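Transcriptional regulator, putative (Pseudomonas syringae pv. tomato, PDB 2R5F) is a putative SorC-family transcription factor whose sugar-binding domain probably recognises a carbohydrate effector and so regulates DNA binding. Local coordinates at residues Q91-G95 with V213-G217; V158-L163 with A189-C194; L218-R222 with L245-L249; K83-V89 with L115-F120. One frame throughout, in Å; residues are numbered along the deposited sequence.

Interaction 1: Q91-G95 with V213-G217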
# COMPACT_ATOMS: atom_id res chain seq x y z
N GLN A 91 10.50 -4.97 -2.26
CA GLN A 91 10.46 -3.57 -1.92
C GLN A 91 10.10 -2.78 -3.17
O GLN A 91 10.81 -2.87 -4.17
CB GLN A 91 11.83 -3.14 -1.43
CG GLN A 91 11.93 -1.66 -1.17
CD GLN A 91 13.08 -1.34 -0.27
OE1 GLN A 91 13.86 -2.22 0.06
NE2 GLN A 91 13.21 -0.08 0.11
N LEU A 92 9.02 -1.99 -3.12
CA LEU A 92 8.52 -1.32 -4.34
C LEU A 92 8.95 0.13 -4.50
O LEU A 92 8.57 0.75 -5.49
CB LEU A 92 7.00 -1.36 -4.42
CG LEU A 92 6.25 -2.68 -4.57
CD1 LEU A 92 4.78 -2.36 -4.59
CD2 LEU A 92 6.64 -3.47 -5.79
N LEU A 93 9.68 0.66 -3.52
CA LEU A 93 10.17 2.05 -3.55
C LEU A 93 11.42 2.12 -2.68
O LEU A 93 11.42 1.63 -1.54
CB LEU A 93 9.12 3.05 -3.02
CG LEU A 93 9.60 4.46 -2.59
CD1 LEU A 93 10.40 5.16 -3.66
CD2 LEU A 93 8.44 5.36 -2.18
N GLY A 94 12.46 2.75 -3.21
CA GLY A 94 13.70 2.94 -2.47
C GLY A 94 14.34 4.27 -2.85
O GLY A 94 14.23 4.72 -3.99
N GLY A 95 15.01 4.89 -1.88
CA GLY A 95 15.67 6.17 -2.07
C GLY A 95 16.93 6.20 -1.23
O GLY A 95 17.51 5.15 -0.96
N VAL A 213 15.61 7.47 -6.64
CA VAL A 213 14.29 6.84 -6.44
C VAL A 213 13.99 5.71 -7.44
O VAL A 213 13.79 5.92 -8.65
CB VAL A 213 13.14 7.88 -6.40
CG1 VAL A 213 11.79 7.20 -6.29
CG2 VAL A 213 13.33 8.81 -5.23
N VAL A 214 14.00 4.49 -6.91
CA VAL A 214 13.59 3.31 -7.65
C VAL A 214 12.21 3.01 -7.12
O VAL A 214 12.01 3.02 -5.91
CB VAL A 214 14.53 2.10 -7.37
CG1 VAL A 214 13.98 0.82 -8.01
CG2 VAL A 214 15.95 2.40 -7.85
N SER A 215 11.26 2.78 -8.01
CA SER A 215 9.90 2.49 -7.59
C SER A 215 9.07 2.01 -8.76
O SER A 215 9.38 2.32 -9.91
CB SER A 215 9.24 3.73 -6.96
OG SER A 215 8.88 4.69 -7.94
N MSE A 216 8.01 1.26 -8.46
CA MSE A 216 7.08 0.83 -9.50
C MSE A 216 6.23 1.99 -10.00
O MSE A 216 5.80 2.85 -9.21
CB MSE A 216 6.18 -0.26 -8.95
CG MSE A 216 5.44 -1.01 -10.03
SE MSE A 216 4.14 -2.13 -9.22
CE MSE A 216 5.25 -3.70 -8.87
N GLY A 217 5.97 1.98 -11.31
CA GLY A 217 5.19 3.03 -11.99
C GLY A 217 3.70 2.79 -11.85
O GLY A 217 3.28 1.69 -11.46

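Interaction 2: V158-L163 with A189-C194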
# COMPACT_ATOMS: atom_id res chain seq x y z
N VAL A 158 0.02 -0.93 -0.70
CA VAL A 158 0.51 0.46 -0.88
C VAL A 158 -0.19 1.44 0.05
O VAL A 158 -1.39 1.31 0.33
CB VAL A 158 0.36 0.96 -2.37
CG1 VAL A 158 1.14 0.07 -3.38
CG2 VAL A 158 -1.11 1.08 -2.79
N GLY A 159 0.56 2.42 0.54
CA GLY A 159 -0.04 3.51 1.27
C GLY A 159 -0.35 4.54 0.20
O GLY A 159 0.06 4.39 -0.95
N ILE A 160 -1.08 5.58 0.57
CA ILE A 160 -1.43 6.64 -0.36
C ILE A 160 -1.02 7.93 0.33
O ILE A 160 -1.48 8.21 1.43
CB ILE A 160 -2.94 6.58 -0.73
CG1 ILE A 160 -3.25 5.28 -1.51
CG2 ILE A 160 -3.38 7.80 -1.57
CD1 ILE A 160 -4.66 4.79 -1.36
N GLY A 161 -0.11 8.69 -0.28
CA GLY A 161 0.30 9.98 0.29
C GLY A 161 -0.52 11.15 -0.25
O GLY A 161 -0.92 11.16 -1.41
N GLU A 162 -0.75 12.15 0.59
CA GLU A 162 -1.37 13.40 0.14
C GLU A 162 -0.30 14.46 -0.20
O GLU A 162 0.76 14.48 0.44
CB GLU A 162 -2.35 13.91 1.21
CG GLU A 162 -1.72 14.61 2.47
CD GLU A 162 -1.16 13.64 3.54
OE1 GLU A 162 -0.48 12.65 3.18
OE2 GLU A 162 -1.38 13.88 4.75
N LEU A 163 -0.57 15.31 -1.19
CA LEU A 163 0.26 16.50 -1.48
C LEU A 163 -0.35 17.81 -0.96
O LEU A 163 -1.36 18.29 -1.50
CB LEU A 163 0.56 16.63 -2.97
CG LEU A 163 1.98 17.11 -3.33
CD1 LEU A 163 2.20 16.99 -4.81
CD2 LEU A 163 2.27 18.54 -2.88
N ALA A 189 -0.83 17.71 -9.24
CA ALA A 189 -0.85 16.56 -8.33
C ALA A 189 -1.56 16.80 -7.01
O ALA A 189 -1.43 17.88 -6.42
CB ALA A 189 0.56 16.05 -8.09
N VAL A 190 -2.30 15.77 -6.56
CA VAL A 190 -3.01 15.77 -5.28
C VAL A 190 -2.45 14.71 -4.33
O VAL A 190 -2.64 14.79 -3.12
CB VAL A 190 -4.58 15.53 -5.41
CG1 VAL A 190 -5.23 16.53 -6.36
CG2 VAL A 190 -4.91 14.07 -5.80
N GLY A 191 -1.77 13.71 -4.88
CA GLY A 191 -1.30 12.57 -4.07
C GLY A 191 -0.29 11.70 -4.80
O GLY A 191 0.07 11.99 -5.94
N ASP A 192 0.14 10.62 -4.15
CA ASP A 192 1.12 9.71 -4.73
C ASP A 192 0.93 8.31 -4.20
O ASP A 192 0.47 8.11 -3.06
CB ASP A 192 2.56 10.18 -4.43
CG ASP A 192 3.03 9.78 -3.02
OD1 ASP A 192 2.75 10.51 -2.05
OD2 ASP A 192 3.71 8.75 -2.87
N ILE A 193 1.26 7.35 -5.05
CA ILE A 193 1.50 5.98 -4.66
C ILE A 193 2.94 5.70 -5.09
O ILE A 193 3.32 5.98 -6.23
CB ILE A 193 0.54 4.98 -5.33
CG1 ILE A 193 -0.89 5.16 -4.80
CG2 ILE A 193 1.05 3.56 -5.09
CD1 ILE A 193 -1.98 4.42 -5.55
N CYS A 194 3.75 5.21 -4.15
CA CYS A 194 5.17 4.88 -4.37
C CYS A 194 6.01 6.04 -4.91
O CYS A 194 6.92 5.81 -5.68
CB CYS A 194 5.32 3.66 -5.28
SG CYS A 194 4.69 2.12 -4.55
O HOH W 1 2.94 4.66 -1.57

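Interaction 3: L218-R222 with L245-L249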
# COMPACT_ATOMS: atom_id res chain seq x y z
N LEU A 218 2.89 3.80 -12.18
CA LEU A 218 1.43 3.75 -11.96
C LEU A 218 0.72 2.84 -12.96
O LEU A 218 -0.21 2.13 -12.59
CB LEU A 218 0.80 5.13 -11.96
CG LEU A 218 1.12 6.02 -10.76
CD1 LEU A 218 0.68 7.46 -10.98
CD2 LEU A 218 0.52 5.45 -9.48
N GLY A 219 1.18 2.87 -14.21
CA GLY A 219 0.73 1.95 -15.24
C GLY A 219 0.96 0.49 -14.87
O GLY A 219 0.06 -0.32 -15.02
N LYS A 220 2.17 0.17 -14.41
CA LYS A 220 2.48 -1.18 -13.91
C LYS A 220 1.55 -1.56 -12.74
O LYS A 220 1.07 -2.69 -12.66
CB LYS A 220 3.95 -1.30 -13.50
CG LYS A 220 4.96 -1.22 -14.63
CD LYS A 220 6.42 -1.32 -14.14
CE LYS A 220 6.96 0.02 -13.59
NZ LYS A 220 7.04 1.06 -14.67
N LEU A 221 1.30 -0.60 -11.86
CA LEU A 221 0.46 -0.83 -10.68
C LEU A 221 -0.95 -1.23 -11.09
O LEU A 221 -1.51 -2.19 -10.56
CB LEU A 221 0.42 0.41 -9.80
CG LEU A 221 -0.29 0.36 -8.45
CD1 LEU A 221 0.48 -0.51 -7.45
CD2 LEU A 221 -0.51 1.77 -7.93
N ARG A 222 -1.50 -0.51 -12.06
CA ARG A 222 -2.88 -0.72 -12.47
C ARG A 222 -3.16 -2.16 -12.94
O ARG A 222 -4.23 -2.70 -12.65
CB ARG A 222 -3.27 0.31 -13.54
CG ARG A 222 -4.71 0.77 -13.47
CD ARG A 222 -5.60 -0.06 -14.38
NE ARG A 222 -6.83 0.64 -14.75
CZ ARG A 222 -7.95 0.59 -14.04
NH1 ARG A 222 -7.98 -0.12 -12.91
NH2 ARG A 222 -9.04 1.25 -14.44
N LEU A 245 -10.19 6.86 -8.48
CA LEU A 245 -10.61 7.26 -9.82
C LEU A 245 -9.64 6.85 -10.91
O LEU A 245 -10.04 6.69 -12.09
CB LEU A 245 -10.90 8.77 -9.93
CG LEU A 245 -12.19 9.29 -9.29
CD1 LEU A 245 -12.50 10.67 -9.84
CD2 LEU A 245 -13.34 8.35 -9.55
N GLY A 246 -8.37 6.69 -10.55
CA GLY A 246 -7.36 6.20 -11.50
C GLY A 246 -7.38 4.69 -11.67
O GLY A 246 -6.65 4.13 -12.51
N GLY A 247 -8.19 4.03 -10.86
CA GLY A 247 -8.33 2.58 -10.87
C GLY A 247 -7.17 1.81 -10.31
O GLY A 247 -6.97 0.65 -10.68
N TYR A 248 -6.40 2.41 -9.40
CA TYR A 248 -5.17 1.77 -8.92
C TYR A 248 -5.44 0.71 -7.87
O TYR A 248 -4.69 -0.24 -7.76
CB TYR A 248 -4.12 2.80 -8.45
CG TYR A 248 -3.75 3.80 -9.52
CD1 TYR A 248 -3.07 3.40 -10.69
CD2 TYR A 248 -4.11 5.13 -9.40
CE1 TYR A 248 -2.75 4.32 -11.68
CE2 TYR A 248 -3.80 6.05 -10.38
CZ TYR A 248 -3.12 5.65 -11.51
OH TYR A 248 -2.83 6.59 -12.46
N LEU A 249 -6.54 0.84 -7.15
CA LEU A 249 -6.84 -0.04 -6.04
C LEU A 249 -7.91 -1.06 -6.35
O LEU A 249 -8.87 -0.78 -7.07
CB LEU A 249 -7.30 0.81 -4.84
CG LEU A 249 -6.37 1.95 -4.42
CD1 LEU A 249 -6.98 2.70 -3.26
CD2 LEU A 249 -4.93 1.37 -4.09
O HOH W 2 -4.94 -2.27 -10.08

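Interaction 4: K83-V89 with L115-F120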
# COMPACT_ATOMS: atom_id res chain seq x y z
N LYS A 83 5.64 -21.99 8.40
CA LYS A 83 5.72 -22.57 7.05
C LYS A 83 5.50 -21.43 6.04
O LYS A 83 4.97 -20.38 6.41
CB LYS A 83 4.68 -23.70 6.87
CG LYS A 83 4.72 -24.40 5.50
CD LYS A 83 3.76 -25.61 5.40
CE LYS A 83 4.25 -26.82 6.21
NZ LYS A 83 5.64 -27.24 5.86
N GLN A 84 5.92 -21.62 4.78
CA GLN A 84 5.93 -20.53 3.78
C GLN A 84 4.52 -19.97 3.45
O GLN A 84 3.61 -20.71 3.06
CB GLN A 84 6.68 -20.97 2.52
CG GLN A 84 7.10 -19.82 1.61
CD GLN A 84 8.11 -20.23 0.55
OE1 GLN A 84 8.47 -21.40 0.44
NE2 GLN A 84 8.58 -19.27 -0.24
N SER A 85 4.34 -18.67 3.65
CA SER A 85 3.04 -18.03 3.45
C SER A 85 2.97 -17.16 2.19
O SER A 85 1.92 -16.59 1.90
CB SER A 85 2.68 -17.21 4.68
OG SER A 85 2.97 -17.94 5.87
N ALA A 86 4.08 -17.04 1.47
CA ALA A 86 4.13 -16.32 0.22
C ALA A 86 5.35 -16.72 -0.56
O ALA A 86 6.29 -17.26 0.01
CB ALA A 86 4.11 -14.78 0.45
N GLN A 87 5.36 -16.43 -1.86
CA GLN A 87 6.56 -16.63 -2.71
C GLN A 87 7.71 -15.62 -2.47
O GLN A 87 8.86 -16.02 -2.44
CB GLN A 87 6.18 -16.63 -4.20
CG GLN A 87 5.27 -17.78 -4.61
CD GLN A 87 5.90 -19.11 -4.27
OE1 GLN A 87 6.76 -19.60 -4.99
NE2 GLN A 87 5.48 -19.69 -3.16
N GLU A 88 7.41 -14.34 -2.31
CA GLU A 88 8.45 -13.32 -2.06
C GLU A 88 7.81 -12.00 -1.61
O GLU A 88 6.61 -11.80 -1.77
CB GLU A 88 9.27 -13.08 -3.33
CG GLU A 88 8.38 -12.70 -4.53
CD GLU A 88 9.11 -12.56 -5.86
OE1 GLU A 88 10.16 -11.90 -5.90
OE2 GLU A 88 8.59 -13.07 -6.87
N VAL A 89 8.63 -11.12 -1.03
CA VAL A 89 8.24 -9.77 -0.67
C VAL A 89 9.26 -8.86 -1.37
O VAL A 89 10.46 -9.00 -1.15
CB VAL A 89 8.28 -9.56 0.86
CG1 VAL A 89 7.97 -8.08 1.23
CG2 VAL A 89 7.28 -10.52 1.52
N LEU A 115 6.52 -13.95 6.88
CA LEU A 115 5.91 -14.84 5.88
C LEU A 115 6.76 -16.03 5.49
O LEU A 115 6.32 -16.87 4.70
CB LEU A 115 5.48 -14.02 4.64
CG LEU A 115 4.50 -12.89 5.01
CD1 LEU A 115 4.13 -12.02 3.82
CD2 LEU A 115 3.25 -13.45 5.67
N ASN A 116 7.96 -16.11 6.06
CA ASN A 116 8.92 -17.19 5.77
C ASN A 116 9.35 -17.30 4.32
O ASN A 116 9.49 -18.39 3.78
CB ASN A 116 8.38 -18.54 6.24
CG ASN A 116 8.25 -18.62 7.72
OD1 ASN A 116 9.16 -18.27 8.44
ND2 ASN A 116 7.11 -19.11 8.19
N CYS A 117 9.54 -16.17 3.67
CA CYS A 117 9.88 -16.17 2.26
C CYS A 117 11.09 -15.26 1.98
O CYS A 117 11.59 -14.57 2.88
CB CYS A 117 8.66 -15.75 1.45
SG CYS A 117 8.14 -14.08 1.77
N PRO A 118 11.63 -15.32 0.75
CA PRO A 118 12.69 -14.38 0.34
C PRO A 118 12.25 -12.90 0.21
O PRO A 118 11.12 -12.61 -0.13
CB PRO A 118 13.16 -14.93 -1.02
CG PRO A 118 12.50 -16.22 -1.22
CD PRO A 118 11.34 -16.34 -0.27
N ALA A 119 13.16 -11.98 0.50
CA ALA A 119 12.92 -10.53 0.35
C ALA A 119 13.79 -10.04 -0.79
O ALA A 119 14.87 -10.54 -0.99
CB ALA A 119 13.29 -9.80 1.61
N PHE A 120 13.29 -9.07 -1.55
CA PHE A 120 14.07 -8.41 -2.61
C PHE A 120 14.04 -6.93 -2.25
O PHE A 120 12.97 -6.29 -2.25
CB PHE A 120 13.49 -8.72 -4.02
CG PHE A 120 13.59 -10.18 -4.41
CD1 PHE A 120 14.74 -10.68 -5.01
CD2 PHE A 120 12.56 -11.06 -4.14
CE1 PHE A 120 14.85 -12.04 -5.36
CE2 PHE A 120 12.66 -12.42 -4.49
CZ PHE A 120 13.80 -12.90 -5.10

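Interaction 1: Q91-G95 with V213-G217
Leu-93 lays its CD1 methyl against CG1 of Val-213 (3.6 Å), the two side chains meeting at a slant, and the same methyl also reaches CB of Ser-215. Its CG stands trans to the backbone nitrogen (chi1 163°), which puts it beside the carbonyl carbon. The second hydrophobic contact is tighter: CD2 of Leu-92 and CE of selenomethionine Met-216 are 3.4 Å apart, closer than usual for two methyls, with the side chains running alongside each other in the same sense; a bend at the last torsion of Met-216 (chi3 -86°) turns its methyl to the leucine. Between these apolar patches the backbones pair antiparallel. Gly-94 and Val-214 form the hydrogen-bonded pair, Gly-94 N to Val-214 O at 2.8 Å and Val-214 N to Gly-94 O at 2.9 Å, while Leu-93 faces Ser-215 in a non-hydrogen-bonded pair; Met-216 N adds a third bond to Leu-92 O. The Gln-91 carboxamide is held through both polar atoms, NE2 giving a hydrogen bond to Leu-93 O (3.0 Å) and OE1 taking one from Leu-122 N. The hydroxyl of Ser-215 has Arg-196 as its main partner. Strand 214-215 thus adds an antiparallel member beside the end of strand 88-94, with Val-214 packed on helix 138-149, Gln-91 touching helix 101-115, and Gly-217 at the N-cap position of helix 218-222.

Interaction 2: V158-L163 with A189-C194
Ile-193 turns CG1 opposite its carbonyl carbon (chi1 -69°) and CG2 opposite its amide nitrogen: CG1 lies 4.1 Å from CG1 of Ile-160, the two chains flanking each other with their ends on the same side, whereas CG2 butts against CB of Val-158 at 3.8 Å, those side chains crossing nearly at a right angle. Asp-192 places its carboxylate between the backbone N and carbonyl carbon (chi1 81°), which brings OD1 to 3.4 Å from CA of Gly-161, where no side chain intervenes; its OD2 accepts a bond from Leu-195 N. Gly-161 and Asp-192 form a hydrogen-bonded antiparallel pair, with Gly-161 N to Asp-192 O at 2.9 Å. Farther along, Leu-163 N comes to Val-190 O from well above the carbonyl plane, and Leu-163 CD1 rests on CB of Ala-189. At the other end a water bridges Gly-159 O and Cys-194 N. A sulfate ion near Gly-159, probably from crystallisation, may mark a pocket. A classic beta bulge sets Val-190 and Gly-191 together opposite Phe-198 in the hairpin of strands 191-193 and 196-198; this hairpin joins antiparallel onto the end of strand 155-162, in a mixed sheet consistent with the family's Rossmann-like clan.

Interaction 3: L218-R222 with L245-L249
Tyr-248 presents one face of its ring to Leu-218 and meets it at about a right angle: CD2 of the leucine sits 4.2 Å from the ring centroid and 12° off the normal, a CH-pi contact. Gly-246 O lies over the opposite face, so that the ring is sandwiched between a methyl group and a carbonyl oxygen. At the ring's margin CE1 is 3.7 Å from CB of Leu-218. Leu-221, one helical turn on, also stands roughly perpendicular to the tyrosine, its CD2 3.8 Å from Tyr-248 CB. The tyrosine hydroxyl hydrogen-bonds to Gly-202 O, outside both segments. Arg-222 bends at chi2 (-94°) and spreads its guanidinium so that Gly-246 O lies over one of its faces; the aliphatic part passes Gly-247 O, with CG at 3.6 Å. A water lies 2.7 Å from Arg-222 O and 3.1 Å from Tyr-248 O and joins the two backbones, although other acceptors compete for its protons. Leu-221 and Tyr-248 both continue onto Ile-193 of strand 191-193. Gly-247, with positive phi, ends helix 237-245 in a Schellman motif, and the turn it makes ahead of strand 251-255 packs, mainly through Tyr-248, against helix 218-222.

Interaction 4: K83-V89 with L115-F120
Glu-88 starts at the edge of the Phe-120 ring: its CB lies in the ring plane, 3.6 Å from CE2, and also close to Pro-118 O. CG stands between the backbone N and the carbonyl carbon (chi1 55°), and the chain then extends so that CD passes CE2 at 3.8 Å. At the tip OE1 approaches CE2 and CD2 obliquely, the carboxylate plane turned 58° from the ring, while OE2 makes a salt bridge with Arg-149 and a hydrogen bond with His-60. Arg-149 also makes a cation-pi contact with Phe-120, so that acid, ring and base are grouped together. The backbones beside them pair in parallel, Val-89 N to Pro-118 O at 3.0 Å and Phe-120 N to Val-89 O at 2.9 Å, as expected of a beta-alpha-beta crossover in which helix 101-115 links strands 88-94 and 119-120. That helix ends in a Schellman motif with Asn-116 at positive phi. The helix end and the residue after it meet the loop before strand 88-94: Ser-85 N bonds to Leu-115 O, and Asn-116 ND2 reaches Lys-83 O (3.1 Å) from above the carbonyl plane. Deeper in, Val-89 CG2 touches Cys-117 SG at 3.7 Å and, more loosely, CD1 of Leu-115.

How the interactions relate
From the N terminus, 83-89 opens interaction 4 and 91-95, farther along the same strand, opens interaction 1. Interaction 4 closes first, at 115-120, around helix 101-115, so the two cross; they meet where Gln-91 N probably bonds to Phe-120 O. Interaction 2 then opens and closes inside the long loop that interaction 1 completes at 213-217, and Cys-194 packs against Leu-92 and Leu-93. Interaction 3 follows in series, helix 218-222 coming two residues after strand 214-215; its Leu-221 and Tyr-248 lie on Ile-193 of interaction 2, and its Leu-249 on Val-158 and Ile-160. Interactions 2 and 4 share the sheet without touching, on opposite sides of the chain's centre.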